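Local coordinates for protein TetR family transcriptional regulator (Chloroflexus aurantiacus, PDB 3NRG) that probably binds DNA and regulates transcription, as members of the TetR family of helix-turn-helix proteins do, at residues A82-D86 against M87-L91; D208-E211 against R212-R216. All coordinates share one frame; numbering follows the deposited sequence.

Contact 1: residues A82-D86 against M87-L91; sequences ASTTD and MFAYL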
loop_
_atom_site.group_PDB
_atom_site.type_symbol
_atom_site.label_atom_id
_atom_site.label_comp_id
_atom_site.label_asym_id
_atom_site.label_seq_id
_atom_site.Cartn_x
_atom_site.Cartn_y
_atom_site.Cartn_z
ATOM N N ALA A 82 1.107 -6.869 -18.127
ATOM C CA ALA A 82 -0.010 -6.669 -19.038
ATOM C C ALA A 82 0.453 -6.769 -20.488
ATOM O O ALA A 82 1.474 -6.177 -20.863
ATOM C CB ALA A 82 -0.656 -5.317 -18.786
ATOM N N SER A 83 -0.273 -7.553 -21.296
ATOM C CA SER A 83 0.020 -7.706 -22.713
ATOM C C SER A 83 -0.874 -6.733 -23.492
ATOM O O SER A 83 -1.879 -7.144 -24.082
ATOM C CB SER A 83 -0.220 -9.150 -23.152
ATOM O OG SER A 83 0.060 -9.327 -24.532
ATOM N N THR A 84 -0.553 -5.418 -23.408
ATOM C CA THR A 84 -1.357 -4.356 -24.028
ATOM C C THR A 84 -0.533 -3.089 -24.325
ATOM O O THR A 84 0.540 -2.911 -23.768
ATOM C CB THR A 84 -2.573 -4.028 -23.132
ATOM O OG1 THR A 84 -3.437 -3.137 -23.831
ATOM C CG2 THR A 84 -2.167 -3.428 -21.771
ATOM N N THR A 85 -1.067 -2.200 -25.176
ATOM C CA THR A 85 -0.455 -0.896 -25.483
ATOM C C THR A 85 -1.433 0.222 -25.084
ATOM O O THR A 85 -1.106 1.405 -25.192
ATOM C CB THR A 85 -0.070 -0.805 -26.981
ATOM O OG1 THR A 85 -1.251 -0.886 -27.787
ATOM C CG2 THR A 85 0.935 -1.877 -27.396
ATOM N N ASP A 86 -2.642 -0.168 -24.633
ATOM C CA ASP A 86 -3.701 0.752 -24.232
ATOM C C ASP A 86 -3.492 1.207 -22.795
ATOM O O ASP A 86 -3.251 0.373 -21.915
ATOM C CB ASP A 86 -5.069 0.072 -24.382
ATOM C CG ASP A 86 -6.245 0.992 -24.165
ATOM O OD1 ASP A 86 -6.509 1.829 -25.049
ATOM O OD2 ASP A 86 -6.954 0.820 -23.150
HETATM N N MSE A 87 -3.591 2.532 -22.550
HETATM C CA MSE A 87 -3.400 3.117 -21.221
HETATM C C MSE A 87 -4.438 2.612 -20.216
HETATM O O MSE A 87 -4.090 2.327 -19.068
HETATM C CB MSE A 87 -3.427 4.651 -21.293
HETATM C CG MSE A 87 -2.882 5.323 -20.031
HETATM SE SE MSE A 87 -3.239 7.203 -20.006
HETATM C CE MSE A 87 -5.000 7.163 -19.368
ATOM N N PHE A 88 -5.710 2.503 -20.644
ATOM C CA PHE A 88 -6.787 2.051 -19.763
ATOM C C PHE A 88 -6.722 0.561 -19.458
ATOM O O PHE A 88 -7.018 0.157 -18.333
ATOM C CB PHE A 88 -8.154 2.478 -20.303
ATOM C CG PHE A 88 -8.308 3.980 -20.311
ATOM C CD1 PHE A 88 -8.490 4.683 -19.122
ATOM C CD2 PHE A 88 -8.174 4.702 -21.490
ATOM C CE1 PHE A 88 -8.561 6.077 -19.121
ATOM C CE2 PHE A 88 -8.274 6.095 -21.490
ATOM C CZ PHE A 88 -8.475 6.772 -20.307
ATOM N N ALA A 89 -6.237 -0.244 -20.419
ATOM C CA ALA A 89 -6.031 -1.672 -20.200
ATOM C C ALA A 89 -4.871 -1.871 -19.217
ATOM O O ALA A 89 -4.931 -2.765 -18.366
ATOM C CB ALA A 89 -5.736 -2.365 -21.513
ATOM N N TYR A 90 -3.854 -0.978 -19.280
ATOM C CA TYR A 90 -2.730 -0.989 -18.348
ATOM C C TYR A 90 -3.172 -0.539 -16.956
ATOM O O TYR A 90 -2.768 -1.145 -15.966
ATOM C CB TYR A 90 -1.573 -0.106 -18.863
ATOM C CG TYR A 90 -0.489 0.130 -17.829
ATOM C CD1 TYR A 90 0.363 -0.898 -17.436
ATOM C CD2 TYR A 90 -0.328 1.376 -17.230
ATOM C CE1 TYR A 90 1.329 -0.700 -16.452
ATOM C CE2 TYR A 90 0.643 1.589 -16.254
ATOM C CZ TYR A 90 1.474 0.550 -15.875
ATOM O OH TYR A 90 2.428 0.757 -14.919
ATOM N N LEU A 91 -4.004 0.526 -16.880
ATOM C CA LEU A 91 -4.517 1.046 -15.611
ATOM C C LEU A 91 -5.345 0.008 -14.863
ATOM O O LEU A 91 -5.262 -0.067 -13.636
ATOM C CB LEU A 91 -5.324 2.337 -15.824
ATOM C CG LEU A 91 -4.506 3.619 -16.089
ATOM C CD1 LEU A 91 -5.402 4.749 -16.497
ATOM C CD2 LEU A 91 -3.695 4.022 -14.868
#

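Contact 2: residues D208-E211 against R212-R216; sequences DILE and RGMRR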
loop_
_atom_site.group_PDB
_atom_site.type_symbol
_atom_site.label_atom_id
_atom_site.label_comp_id
_atom_site.label_asym_id
_atom_site.label_seq_id
_atom_site.Cartn_x
_atom_site.Cartn_y
_atom_site.Cartn_z
ATOM N N ASP A 208 -14.016 1.808 -16.784
ATOM C CA ASP A 208 -14.976 2.256 -17.809
ATOM C C ASP A 208 -15.362 3.722 -17.606
ATOM O O ASP A 208 -15.424 4.476 -18.577
ATOM C CB ASP A 208 -16.239 1.368 -17.813
ATOM C CG ASP A 208 -16.025 -0.053 -18.313
ATOM O OD1 ASP A 208 -14.918 -0.347 -18.814
ATOM O OD2 ASP A 208 -16.969 -0.869 -18.203
ATOM N N ILE A 209 -15.601 4.131 -16.339
ATOM C CA ILE A 209 -15.951 5.512 -15.999
ATOM C C ILE A 209 -14.788 6.458 -16.349
ATOM O O ILE A 209 -15.001 7.469 -17.028
ATOM C CB ILE A 209 -16.399 5.634 -14.507
ATOM C CG1 ILE A 209 -17.702 4.826 -14.254
ATOM C CG2 ILE A 209 -16.570 7.126 -14.083
ATOM C CD1 ILE A 209 -17.957 4.448 -12.764
ATOM N N LEU A 210 -13.551 6.087 -15.947
ATOM C CA LEU A 210 -12.352 6.890 -16.219
ATOM C C LEU A 210 -12.033 6.945 -17.716
ATOM O O LEU A 210 -11.618 7.994 -18.219
ATOM C CB LEU A 210 -11.147 6.347 -15.432
ATOM C CG LEU A 210 -11.277 6.343 -13.890
ATOM C CD1 LEU A 210 -10.211 5.485 -13.264
ATOM C CD2 LEU A 210 -11.230 7.754 -13.320
ATOM N N GLU A 211 -12.274 5.825 -18.437
ATOM C CA GLU A 211 -12.044 5.736 -19.879
ATOM C C GLU A 211 -12.986 6.668 -20.651
ATOM O O GLU A 211 -12.518 7.469 -21.460
ATOM C CB GLU A 211 -12.188 4.283 -20.360
ATOM C CG GLU A 211 -11.794 4.074 -21.813
ATOM C CD GLU A 211 -11.993 2.665 -22.329
ATOM O OE1 GLU A 211 -12.907 1.967 -21.833
ATOM O OE2 GLU A 211 -11.268 2.277 -23.272
ATOM N N ARG A 212 -14.308 6.595 -20.371
ATOM C CA ARG A 212 -15.297 7.456 -21.037
ATOM C C ARG A 212 -15.053 8.935 -20.717
ATOM O O ARG A 212 -15.260 9.797 -21.573
ATOM C CB ARG A 212 -16.732 7.064 -20.648
ATOM C CG ARG A 212 -17.185 5.718 -21.194
ATOM C CD ARG A 212 -18.677 5.504 -20.988
ATOM N NE ARG A 212 -19.045 5.475 -19.569
ATOM C CZ ARG A 212 -19.187 4.359 -18.859
ATOM N NH1 ARG A 212 -19.007 3.174 -19.431
ATOM N NH2 ARG A 212 -19.517 4.419 -17.576
ATOM N N GLY A 213 -14.606 9.206 -19.496
ATOM C CA GLY A 213 -14.353 10.565 -19.038
ATOM C C GLY A 213 -13.099 11.210 -19.596
ATOM O O GLY A 213 -13.037 12.437 -19.704
HETATM N N MSE A 214 -12.080 10.395 -19.950
HETATM C CA MSE A 214 -10.776 10.925 -20.392
HETATM C C MSE A 214 -10.429 10.661 -21.856
HETATM O O MSE A 214 -9.715 11.472 -22.457
HETATM C CB MSE A 214 -9.647 10.417 -19.488
HETATM C CG MSE A 214 -9.795 10.841 -18.061
HETATM SE SE MSE A 214 -8.390 10.151 -16.953
HETATM C CE MSE A 214 -9.159 10.593 -15.238
ATOM N N ARG A 215 -10.836 9.494 -22.409
ATOM C CA ARG A 215 -10.492 9.142 -23.795
ATOM C C ARG A 215 -11.174 10.057 -24.808
ATOM O O ARG A 215 -12.314 10.473 -24.595
ATOM C CB ARG A 215 -10.810 7.668 -24.095
ATOM C CG ARG A 215 -10.115 7.152 -25.354
ATOM C CD ARG A 215 -10.665 5.823 -25.818
ATOM N NE ARG A 215 -10.231 4.720 -24.963
ATOM C CZ ARG A 215 -9.089 4.059 -25.122
ATOM N NH1 ARG A 215 -8.239 4.409 -26.084
ATOM N NH2 ARG A 215 -8.779 3.055 -24.315
ATOM N N ARG A 216 -10.455 10.370 -25.919
ATOM C CA ARG A 216 -10.916 11.230 -27.018
ATOM C C ARG A 216 -12.164 10.648 -27.684
ATOM O O ARG A 216 -12.259 9.428 -27.865
ATOM C CB ARG A 216 -9.793 11.397 -28.062
ATOM C CG ARG A 216 -9.897 12.662 -28.901
ATOM C CD ARG A 216 -8.943 12.610 -30.077
ATOM N NE ARG A 216 -8.733 13.928 -30.677
ATOM C CZ ARG A 216 -7.653 14.676 -30.467
ATOM N NH1 ARG A 216 -6.672 14.233 -29.688
ATOM N NH2 ARG A 216 -7.536 15.861 -31.048
#

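Contact 1: residues A82-D86 against M87-L91
Asp86 reaches forward over the first turn of the helix that starts at Met87, and its OD2 accepts a bond from Ala89 N at 3.0 Å. The carboxylate is met on its anti side, away from the other oxygen, with the donor 19° out of its plane. That reach depends on the first torsion: with CG anti to the backbone N (chi1 -172°), the group lies beside its own carbonyl carbon and folds over the amides ahead. OD2 also sits 3.5 Å from CB of Phe88, near the plane of that ring at its edge. This is an N-cap: Asp86 precedes helix 87-104 and occupies one of the N-H groups that the first turn cannot satisfy from within, while its negative charge probably suits the positive end of the helix dipole. OD1, the second carboxylate oxygen of Asp86, forms a salt bridge with Arg215, so the two oxygens have separate tasks. Tyr90 N donates to the backbone O of Asp86 at 3.0 Å. Ala89 turns its methyl back toward the loop, where OG1 of Thr84 lies 3.4 Å from Ala89 CB and CG2 of Thr84 lies 3.7 Å from it. Asp86 N donates to the same Thr84 OG1 at 3.2 Å, an ST turn leading into the capping residue. Selenomethionine Met87 bends at chi3 and lays CE over one face of the Phe88 ring, toward its rim.

Contact 2: residues D208-E211 against R212-R216
Arg212 doubles back along the helix toward Asp208 and Ile209. Arg212 N bonds to Asp208 O at 3.0 Å. A bend at chi3 of -63° brings the guanidinium round until one face lies over that same oxygen, with Arg212 NH1 3.7 Å from CB of Asp208 and NH2 near CG1 of Ile209. The charged ends of Asp208 and Arg212 do not touch. Gly213 adds only backbone, its N bonded to Ile209 O. Selenomethionine Met214 points the same way as Leu210, the two side by side with Met214 CE 4.0 Å from CD2 of Leu210, and both pack on Leu164 of helix 157-179; Met214 N makes weak bonds to the carbonyls of Leu210 and Glu211. Arg215 leaves helical geometry, yet Arg215 N still donates to Glu211 O at 2.8 Å. Its side chain runs alongside that of Glu211, and Glu211 OE2 accepts a bond from Arg215 NH2 at 2.8 Å through its anti lone pair, with a weak one from Arg215 NE at 3.1 Å; the carboxylate and guanidinium planes stand 61° apart. NH2 also meets Asp86 in a second salt bridge. Replacing Glu211 by an alanine would remove OE2 and is likely to leave Arg215 with Asp86 as its remaining partner of these two carboxylates, its guanidinium freer to turn. Glu211 and Arg215, four residues apart, thus make an i to i+4 salt bridge at the C-terminal end of helix 196-214.

Overall arrangement
From the N terminus the chain passes through helix 57-78 and a loop before contact 1 starts helix 87-104; contact 2 comes far later, ending helix 196-214, the last of the chain. Each is made between adjoining segments, so neither closes a long loop, and the two run in series without nesting or crossing. In space they meet, with centres about 14 Å apart. Asp86 OD1 and Arg215 NH2 form a salt bridge at 2.7 Å, and the Phe88 ring lies against Leu210, Glu211 and Arg215. The N-terminal end of helix 87-104 is thereby tied to the C-terminal end of helix 196-214 within the C-terminal, all-helical part of the regulator.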